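Biliverdin reductase (PDB 5B3T) probably reduces biliverdin to bilirubin at the expense of NADPH, as a cyanobacterial member of the Gfo/Idh/MocA oxidoreductase family. Local coordinates at residues A94-G98 against K124-L128. Numbering follows the deposited sequence.
Sequences ALQAG and KGKLL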
ATOM      1  N   ALA A  94      -6.206  -5.591 -17.048  1.00 18.39           N
ATOM      2  CA  ALA A  94      -6.047  -7.003 -16.713  1.00 18.14           C
ATOM      3  C   ALA A  94      -7.396  -7.685 -16.520  1.00 18.19           C
ATOM      4  O   ALA A  94      -7.589  -8.823 -16.963  1.00 18.24           O
ATOM      5  CB  ALA A  94      -5.189  -7.149 -15.457  1.00 17.17           C
ATOM      6  N   LEU A  95      -8.339  -7.010 -15.856  1.00 16.83           N
ATOM      7  CA  LEU A  95      -9.669  -7.585 -15.683  1.00 19.79           C
ATOM      8  C   LEU A  95     -10.382  -7.737 -17.019  1.00 20.13           C
ATOM      9  O   LEU A  95     -11.051  -8.746 -17.265  1.00 19.53           O
ATOM     10  CB  LEU A  95     -10.499  -6.723 -14.732  1.00 18.72           C
ATOM     11  CG  LEU A  95     -10.101  -6.746 -13.255  1.00 18.37           C
ATOM     12  CD1 LEU A  95     -10.870  -5.689 -12.472  1.00 16.45           C
ATOM     13  CD2 LEU A  95     -10.333  -8.130 -12.670  1.00 17.37           C
ATOM     14  N   GLN A  96     -10.245  -6.742 -17.896  1.00 21.07           N
ATOM     15  CA  GLN A  96     -10.866  -6.828 -19.212  1.00 23.59           C
ATOM     16  C   GLN A  96     -10.298  -7.981 -20.030  1.00 23.73           C
ATOM     17  O   GLN A  96     -11.011  -8.569 -20.852  1.00 25.02           O
ATOM     18  CB  GLN A  96     -10.693  -5.502 -19.948  1.00 24.61           C
ATOM     19  CG  GLN A  96     -11.527  -4.361 -19.377  1.00 27.33           C
ATOM     20  CD  GLN A  96     -13.003  -4.474 -19.728  1.00 32.36           C
ATOM     21  OE1 GLN A  96     -13.446  -5.469 -20.304  1.00 33.07           O
ATOM     22  NE2 GLN A  96     -13.760  -3.427 -19.427  1.00 35.58           N
ATOM     23  N   ALA A  97      -9.030  -8.324 -19.814  1.00 20.48           N
ATOM     24  CA  ALA A  97      -8.410  -9.467 -20.472  1.00 22.36           C
ATOM     25  C   ALA A  97      -8.706 -10.786 -19.767  1.00 22.06           C
ATOM     26  O   ALA A  97      -8.123 -11.812 -20.134  1.00 22.98           O
ATOM     27  CB  ALA A  97      -6.897  -9.257 -20.571  1.00 22.00           C
ATOM     28  N   GLY A  98      -9.587 -10.782 -18.770  1.00 21.23           N
ATOM     29  CA  GLY A  98      -9.962 -12.009 -18.093  1.00 19.62           C
ATOM     30  C   GLY A  98      -8.916 -12.556 -17.149  1.00 21.03           C
ATOM     31  O   GLY A  98      -8.806 -13.777 -17.000  1.00 22.29           O
ATOM     32  N   LYS A 124     -16.920  -9.952 -14.523  1.00 27.70           N
ATOM     33  CA  LYS A 124     -16.071 -10.937 -15.178  1.00 26.57           C
ATOM     34  C   LYS A 124     -15.837 -12.178 -14.327  1.00 24.55           C
ATOM     35  O   LYS A 124     -15.214 -13.130 -14.807  1.00 27.10           O
ATOM     36  CB  LYS A 124     -14.721 -10.312 -15.551  1.00 27.09           C
ATOM     37  CG  LYS A 124     -14.823  -9.047 -16.388  1.00 27.88           C
ATOM     38  CD  LYS A 124     -15.526  -9.312 -17.707  1.00 30.20           C
ATOM     39  CE  LYS A 124     -14.567  -9.193 -18.880  1.00 28.37           C
ATOM     40  NZ  LYS A 124     -13.446 -10.169 -18.789  1.00 27.00           N
ATOM     41  N   GLY A 125     -16.320 -12.194 -13.089  1.00 24.47           N
ATOM     42  CA  GLY A 125     -16.092 -13.337 -12.219  1.00 24.46           C
ATOM     43  C   GLY A 125     -14.628 -13.593 -11.940  1.00 25.31           C
ATOM     44  O   GLY A 125     -14.193 -14.752 -11.918  1.00 25.14           O
ATOM     45  N   LYS A 126     -13.852 -12.532 -11.734  1.00 22.28           N
ATOM     46  CA  LYS A 126     -12.423 -12.638 -11.487  1.00 23.47           C
ATOM     47  C   LYS A 126     -12.080 -12.003 -10.146  1.00 21.57           C
ATOM     48  O   LYS A 126     -12.772 -11.098  -9.672  1.00 22.24           O
ATOM     49  CB  LYS A 126     -11.613 -11.960 -12.601  1.00 23.06           C
ATOM     50  CG  LYS A 126     -11.739 -12.626 -13.960  1.00 22.92           C
ATOM     51  CD  LYS A 126     -10.955 -13.927 -14.020  1.00 21.29           C
ATOM     52  CE  LYS A 126     -11.362 -14.753 -15.231  1.00 22.67           C
ATOM     53  NZ  LYS A 126     -10.448 -15.904 -15.465  1.00 22.76           N
ATOM     54  N   LEU A 127     -10.998 -12.489  -9.546  1.00 19.41           N
ATOM     55  CA  LEU A 127     -10.535 -11.958  -8.273  1.00 19.91           C
ATOM     56  C   LEU A 127      -9.995 -10.544  -8.438  1.00 18.46           C
ATOM     57  O   LEU A 127      -9.251 -10.248  -9.378  1.00 17.87           O
ATOM     58  CB  LEU A 127      -9.449 -12.864  -7.691  1.00 19.79           C
ATOM     59  CG  LEU A 127      -8.758 -12.411  -6.402  1.00 20.07           C
ATOM     60  CD1 LEU A 127      -9.746 -12.368  -5.244  1.00 18.89           C
ATOM     61  CD2 LEU A 127      -7.568 -13.312  -6.076  1.00 17.81           C
ATOM     62  N   LEU A 128     -10.383  -9.664  -7.517  1.00 18.15           N
ATOM     63  CA  LEU A 128      -9.752  -8.358  -7.350  1.00 19.05           C
ATOM     64  C   LEU A 128      -9.403  -8.231  -5.875  1.00 18.84           C
ATOM     65  O   LEU A 128     -10.287  -8.004  -5.042  1.00 19.08           O
ATOM     66  CB  LEU A 128     -10.661  -7.215  -7.803  1.00 16.69           C
ATOM     67  CG  LEU A 128     -10.099  -5.809  -7.562  1.00 18.45           C
ATOM     68  CD1 LEU A 128      -8.830  -5.582  -8.371  1.00 15.70           C
ATOM     69  CD2 LEU A 128     -11.136  -4.749  -7.890  1.00 20.47           C
TER
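K124, at the end of helix 111-124, and K126, just beyond it, reach the backbone carbonyls at the C-terminal end of helix 87-96, a polar, lysine-to-carbonyl contact between two neighbouring helix ends of the Rossmann domain. K124 NZ donates to L95 O at 3.2 Å, lying in the carbonyl plane with a C=O...N angle of 150°. Bent at its second, third and fourth torsions, with chi3 at an unstaggered -111°, the K124 chain brings NZ to this carbonyl, and its CE passes Q96 OE1 at 4.1 Å where the two side chains cross nearly at right angles. L95 O is gripped twice, because G98 N also bonds to it, at 2.9 Å, within the Schellman turn that closes the helix; G98 there has the positive phi of the C' residue. The ammonium group would probably also suit the negative end of the helix dipole. K126 NZ donates a second hydrogen bond, 3.1 Å long, to G98 O, three residues on, from above the carbonyl plane, 44° out of it. On the side facing the sheet, L95 CD2 packs against K126 CB at 4.0 Å; the leucine continues inward onto V101, L120 and A121. L127 then pairs by backbone with V101 of strand 100-104. G125 ends helix 111-124 in its own Schellman motif. The chain runs from these helices into neighbouring parallel strands, successive beta-alpha-beta crossovers of a Rossmann fold.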